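Side-chain contacts in dehydroquinate synthase (Thermus thermophilus, PDB 1UJN), which probably converts 3-deoxy-D-arabino-heptulosonate 7-phosphate into 3-dehydroquinate and phosphate in chorismate biosynthesis, using NAD and a divalent cobalt or zinc ion: residues Arg38-Gly41 and Phe42-Val46; Leu74-Leu77 and Ala78-Leu82; Pro117-Thr120 and Leu121-Val124. All coordinates share one frame; numbering follows the deposited sequence.

Contact 1: residues Arg38-Gly41 and Phe42-Val46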
# COMPACT_ATOMS: atom_id res chain seq x y z
N ARG A 38 15.23 7.01 21.24
CA ARG A 38 15.08 6.69 22.66
C ARG A 38 15.61 5.32 23.05
O ARG A 38 16.00 5.11 24.20
CB ARG A 38 13.61 6.76 23.08
CG ARG A 38 13.14 8.12 23.53
CD ARG A 38 11.83 7.99 24.31
NE ARG A 38 11.97 7.13 25.49
CZ ARG A 38 11.80 5.81 25.50
NH1 ARG A 38 11.49 5.16 24.38
NH2 ARG A 38 11.95 5.13 26.63
N VAL A 39 15.59 4.37 22.12
CA VAL A 39 16.06 3.03 22.42
C VAL A 39 17.21 2.59 21.51
O VAL A 39 17.29 1.43 21.12
CB VAL A 39 14.91 1.99 22.32
CG1 VAL A 39 13.92 2.21 23.46
CG2 VAL A 39 14.21 2.10 20.97
N GLU A 40 18.11 3.52 21.20
CA GLU A 40 19.24 3.20 20.34
C GLU A 40 20.07 2.06 20.90
O GLU A 40 20.56 1.21 20.15
CB GLU A 40 20.13 4.42 20.13
CG GLU A 40 21.32 4.11 19.21
CD GLU A 40 22.08 5.34 18.77
OE1 GLU A 40 22.99 5.20 17.93
OE2 GLU A 40 21.77 6.45 19.26
N GLY A 41 20.24 2.03 22.22
CA GLY A 41 21.02 0.97 22.84
C GLY A 41 20.54 -0.40 22.43
O GLY A 41 21.31 -1.25 21.97
N PHE A 42 19.23 -0.63 22.58
CA PHE A 42 18.64 -1.90 22.22
C PHE A 42 18.68 -2.08 20.70
O PHE A 42 18.90 -3.19 20.20
CB PHE A 42 17.19 -1.97 22.72
CG PHE A 42 16.48 -3.24 22.35
CD1 PHE A 42 17.04 -4.48 22.66
CD2 PHE A 42 15.25 -3.20 21.71
CE1 PHE A 42 16.38 -5.67 22.32
CE2 PHE A 42 14.58 -4.38 21.36
CZ PHE A 42 15.15 -5.61 21.67
N ALA A 43 18.47 -0.99 19.98
CA ALA A 43 18.49 -1.03 18.51
C ALA A 43 19.84 -1.54 18.02
O ALA A 43 19.91 -2.37 17.12
CB ALA A 43 18.22 0.36 17.95
N GLN A 44 20.92 -1.05 18.63
CA GLN A 44 22.25 -1.48 18.25
C GLN A 44 22.46 -2.95 18.61
O GLN A 44 23.19 -3.66 17.94
CB GLN A 44 23.31 -0.62 18.93
CG GLN A 44 23.25 0.85 18.56
CD GLN A 44 23.69 1.15 17.14
OE1 GLN A 44 24.21 0.27 16.45
NE2 GLN A 44 23.50 2.39 16.70
N GLU A 45 21.82 -3.40 19.69
CA GLU A 45 21.95 -4.79 20.10
C GLU A 45 21.24 -5.69 19.09
O GLU A 45 21.74 -6.76 18.72
CB GLU A 45 21.35 -5.00 21.50
CG GLU A 45 21.43 -6.43 21.97
CD GLU A 45 20.86 -6.64 23.35
OE1 GLU A 45 20.81 -7.80 23.80
OE2 GLU A 45 20.46 -5.64 23.99
N VAL A 46 20.06 -5.25 18.64
CA VAL A 46 19.30 -6.00 17.66
C VAL A 46 20.12 -6.10 16.37
O VAL A 46 20.25 -7.17 15.78
CB VAL A 46 17.95 -5.29 17.35
CG1 VAL A 46 17.26 -5.95 16.15
CG2 VAL A 46 17.04 -5.37 18.57
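Glu40 and Gln44, one helical turn apart, run side by side off the start of helix 40-50 and are joined at their ends by a hydrogen bond from Gln44 NE2 to Glu40 OE1, 3.1 Å long. The amide nitrogen reaches the carboxylate oxygen at its anti lone pair, the one facing away from OE2, and OE1 lies close to the amide plane; the N-H...O angle of 147° leaves the bond somewhat bent. Carboxylate and amide planes are turned 36° against each other. Glu40 is fully extended. In Gln44 the first torsion, with CG anti to the carbonyl carbon, lays CG 3.8 Å from Glu40 CG, and the bend at the second (chi2 -72°) turns the amide toward OE1. Gln44 CG also rests 3.1 Å from Glu40 O, the same carbonyl that accepts from Gln44 N at 2.7 Å, so the two residues are linked through both backbone and side chain. With an alanine in place of Gln44 the backbone bond would remain, but the Glu40 carboxylate would probably lose its amide partner and be freer to turn.

Behind this pair, the first turn is set by Val39 at the N-cap position, whose carbonyl O takes the N-H of Ala43 at 2.9 Å, and by the more bent bond from Glu45 N to Gly41 O. Farther along, Val46 CG2 sits over one face of the Phe42 ring, toward the rim, and Glu45 OE2, which is salt-bridged to Arg157, lies in plane at the ring edge.

Helix 40-50 is the crossover of the beta-alpha-beta unit 31-36, 40-50, 55-58: Ala43 and Val46 pack on Leu33 of strand 31-36, while Val39 and Phe42 lean on Val91 of strand 87-92.

Contact 2: residues Leu74-Leu77 and Ala78-Leu82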
# COMPACT_ATOMS: atom_id res chain seq x y z
N LEU A 74 12.19 6.32 2.86
CA LEU A 74 12.19 5.65 1.56
C LEU A 74 13.46 5.97 0.75
O LEU A 74 14.08 5.08 0.17
CB LEU A 74 10.94 6.03 0.77
CG LEU A 74 9.62 5.47 1.32
CD1 LEU A 74 8.45 6.22 0.70
CD2 LEU A 74 9.52 3.97 1.02
N SER A 75 13.84 7.24 0.71
CA SER A 75 15.04 7.62 -0.04
C SER A 75 16.29 7.03 0.60
O SER A 75 17.26 6.71 -0.08
CB SER A 75 15.15 9.14 -0.12
OG SER A 75 14.21 9.65 -1.05
N TRP A 76 16.25 6.87 1.92
CA TRP A 76 17.38 6.31 2.65
C TRP A 76 17.57 4.86 2.20
O TRP A 76 18.69 4.43 1.93
CB TRP A 76 17.12 6.39 4.16
CG TRP A 76 18.19 5.78 5.01
CD1 TRP A 76 19.47 6.22 5.15
CD2 TRP A 76 18.08 4.59 5.79
NE1 TRP A 76 20.17 5.38 5.98
CE2 TRP A 76 19.34 4.37 6.39
CE3 TRP A 76 17.04 3.69 6.05
CZ2 TRP A 76 19.59 3.28 7.23
CZ3 TRP A 76 17.29 2.60 6.89
CH2 TRP A 76 18.56 2.41 7.47
N LEU A 77 16.47 4.12 2.11
CA LEU A 77 16.53 2.72 1.67
C LEU A 77 17.00 2.64 0.22
O LEU A 77 17.86 1.83 -0.13
CB LEU A 77 15.15 2.07 1.80
CG LEU A 77 14.58 1.94 3.22
CD1 LEU A 77 13.18 1.36 3.18
CD2 LEU A 77 15.49 1.04 4.03
N ALA A 78 16.43 3.49 -0.63
CA ALA A 78 16.78 3.53 -2.05
C ALA A 78 18.27 3.82 -2.22
O ALA A 78 18.95 3.16 -3.00
CB ALA A 78 15.96 4.61 -2.76
N GLU A 79 18.76 4.81 -1.50
CA GLU A 79 20.16 5.20 -1.56
C GLU A 79 21.10 4.02 -1.32
O GLU A 79 22.15 3.92 -1.97
CB GLU A 79 20.44 6.29 -0.53
CG GLU A 79 21.91 6.57 -0.29
CD GLU A 79 22.13 7.66 0.73
OE1 GLU A 79 21.13 8.27 1.17
OE2 GLU A 79 23.30 7.91 1.10
N LYS A 80 20.74 3.14 -0.39
CA LYS A 80 21.58 1.99 -0.08
C LYS A 80 21.39 0.86 -1.10
O LYS A 80 22.12 -0.12 -1.12
CB LYS A 80 21.19 1.49 1.31
CG LYS A 80 22.10 2.06 2.41
CD LYS A 80 21.33 2.96 3.38
CE LYS A 80 21.85 4.40 3.38
NZ LYS A 80 22.92 4.54 4.37
N GLY A 81 20.40 1.02 -1.98
CA GLY A 81 20.15 0.02 -2.99
C GLY A 81 19.52 -1.26 -2.48
O GLY A 81 19.69 -2.32 -3.07
N LEU A 82 18.78 -1.17 -1.38
CA LEU A 82 18.13 -2.36 -0.82
C LEU A 82 17.12 -2.94 -1.80
O LEU A 82 16.24 -2.23 -2.29
CB LEU A 82 17.45 -2.04 0.51
CG LEU A 82 18.39 -1.93 1.71
CD1 LEU A 82 17.61 -1.54 2.95
CD2 LEU A 82 19.09 -3.26 1.93
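Lys80 folds back over Trp76 so that the aliphatic part of the lysine crosses the indole at a slant. Its CD sits over one face of the five-membered ring in a CH-pi contact, 4.0 Å from the centroid and 21° off the normal, displaced toward the rim. Farther out, the approach of Lys80 CE to Trp76 NE1, 3.2 Å, is tight and its detail doubtful. The chain gets there by bending at chi2, chi3 and chi4 in turn. Trp76 meets it with CG anti to the backbone N (chi1 177°), which swings the indole toward the following turn.

An apolar pair spans the helix end: Leu77 CD2 meets Leu82 CD1 at 3.5 Å, methyl against methyl, the two side chains slanting across each other. Between them the chain turns through Gly81, whose positive phi of 74° belongs to a Schellman motif closing helix 67-80. Leu77 O receives a weak bond from Leu82 N at 3.4 Å, and Gly81 N donates to Ala78 O at 2.8 Å. Upstream, the helix is held by the regular bonds from Ala78 N to Leu74 O and from Glu79 N to Ser75 O.

Away from the annotated sites, this helix end packs against strand 31-36, with Trp76, Leu77 and Leu82 all on Ala32, and against helix 94-106 through Leu74 and Leu77 on Val103. Its Ser75 edge faces the second subunit, where OG bonds to Glu138 of that neighbouring chain.

Contact 3: residues Pro117-Thr120 and Leu121-Val124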
# COMPACT_ATOMS: atom_id res chain seq x y z
N PRO A 117 8.72 -4.11 19.32
CA PRO A 117 8.04 -3.10 20.14
C PRO A 117 8.77 -2.80 21.44
O PRO A 117 9.30 -3.70 22.10
CB PRO A 117 6.65 -3.71 20.34
CG PRO A 117 6.92 -5.18 20.34
CD PRO A 117 7.92 -5.34 19.21
N THR A 118 8.83 -1.52 21.79
CA THR A 118 9.51 -1.11 23.01
C THR A 118 8.61 -0.34 23.98
O THR A 118 9.09 0.35 24.88
CB THR A 118 10.75 -0.25 22.68
OG1 THR A 118 10.36 0.87 21.89
CG2 THR A 118 11.77 -1.08 21.90
N THR A 119 7.30 -0.44 23.78
CA THR A 119 6.34 0.21 24.67
C THR A 119 5.23 -0.81 24.93
O THR A 119 5.06 -1.75 24.15
CB THR A 119 5.69 1.47 24.04
OG1 THR A 119 4.83 1.09 22.96
CG2 THR A 119 6.75 2.45 23.54
N THR A 120 4.49 -0.64 26.02
CA THR A 120 3.42 -1.59 26.31
C THR A 120 2.29 -1.46 25.28
O THR A 120 1.71 -2.45 24.85
CB THR A 120 2.85 -1.39 27.72
OG1 THR A 120 2.64 0.00 27.97
CG2 THR A 120 3.82 -1.95 28.76
N LEU A 121 2.00 -0.23 24.89
CA LEU A 121 0.94 -0.00 23.91
C LEU A 121 1.28 -0.69 22.60
O LEU A 121 0.41 -1.26 21.95
CB LEU A 121 0.74 1.51 23.68
CG LEU A 121 -0.35 1.93 22.69
CD1 LEU A 121 -1.69 1.34 23.10
CD2 LEU A 121 -0.43 3.45 22.64
N ALA A 122 2.55 -0.66 22.20
CA ALA A 122 2.95 -1.30 20.95
C ALA A 122 2.85 -2.81 21.07
O ALA A 122 2.49 -3.49 20.11
CB ALA A 122 4.38 -0.89 20.58
N ILE A 123 3.17 -3.35 22.24
CA ILE A 123 3.09 -4.79 22.46
C ILE A 123 1.63 -5.26 22.46
O ILE A 123 1.27 -6.20 21.75
CB ILE A 123 3.74 -5.19 23.81
CG1 ILE A 123 5.24 -4.89 23.78
CG2 ILE A 123 3.49 -6.68 24.09
CD1 ILE A 123 5.96 -5.20 25.09
N VAL A 124 0.80 -4.59 23.25
CA VAL A 124 -0.61 -4.95 23.40
C VAL A 124 -1.51 -4.62 22.22
O VAL A 124 -2.43 -5.37 21.92
CB VAL A 124 -1.21 -4.28 24.68
CG1 VAL A 124 -2.71 -4.57 24.79
CG2 VAL A 124 -0.50 -4.79 25.92
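Thr119 has its OG1 between the backbone N and the carbonyl carbon (chi1 68°), and this turns the hydroxyl oxygen toward the first-turn N-H of Ala122 in helix 120-126, from which it accepts at 3.0 Å between Ala122 N and Thr119 OG1. Ile123, with CG1 anti to its carbonyl carbon (chi1 -65°), sends that branch back toward the preceding strand end. The first bond makes Thr119 a side-chain N-cap, with an N-H...O angle of 151°. The hydroxyl oxygen is also close to the methyl of Ala122, OG1 to CB 3.1 Å. Thr119 O takes up the N-H of Ile123 at 3.1 Å, so both oxygens of this threonine grip the first turn. The next bond, Val124 N to Thr120 O, is 2.8 Å and almost straight.

On the apolar side Pro117 fits against the same turn. Its CB touches Ala122 CB at 3.6 Å, while CG meets Ile123 CG1 at 3.8 Å, the ring and the isoleucine chain crossing at about a right angle. Thr120 OG1 is hydrogen-bonded to Phe167 O, which ties the helix start to helix 164-181.

Thr118 and Thr119 are predicted to bind NAD, and Leu121 packs on Glu173, a predicted zinc ligand. The cap satisfies one N-H of the first turn with a hydroxyl, and probably helps to hold the backbone between these predicted sites and to keep the Thr118-Thr119 loop in a set shape beside the predicted NAD site.

In the fold
From the N terminus, contact 1 opens helix 40-50 after strand 31-36, contact 2 closes helix 67-80, and contact 3 turns from strand 112-117 into helix 120-126. Each is a single continuous stretch, closing only a local turn; the three follow in series, and none nests in or crosses another. Contacts 1 and 3 meet: Val39 and Phe42 pack on Thr118, so the start of the crossover helix touches the predicted NAD-binding loop. Contact 2 touches neither, its nearest atoms about 10 Å from contact 1 and 16 Å from contact 3, and borders the second subunit. Contacts 1 and 2 share strand 31-36, while contact 3 packs on helices 164-181 and 199-216, the first carrying a predicted zinc ligand.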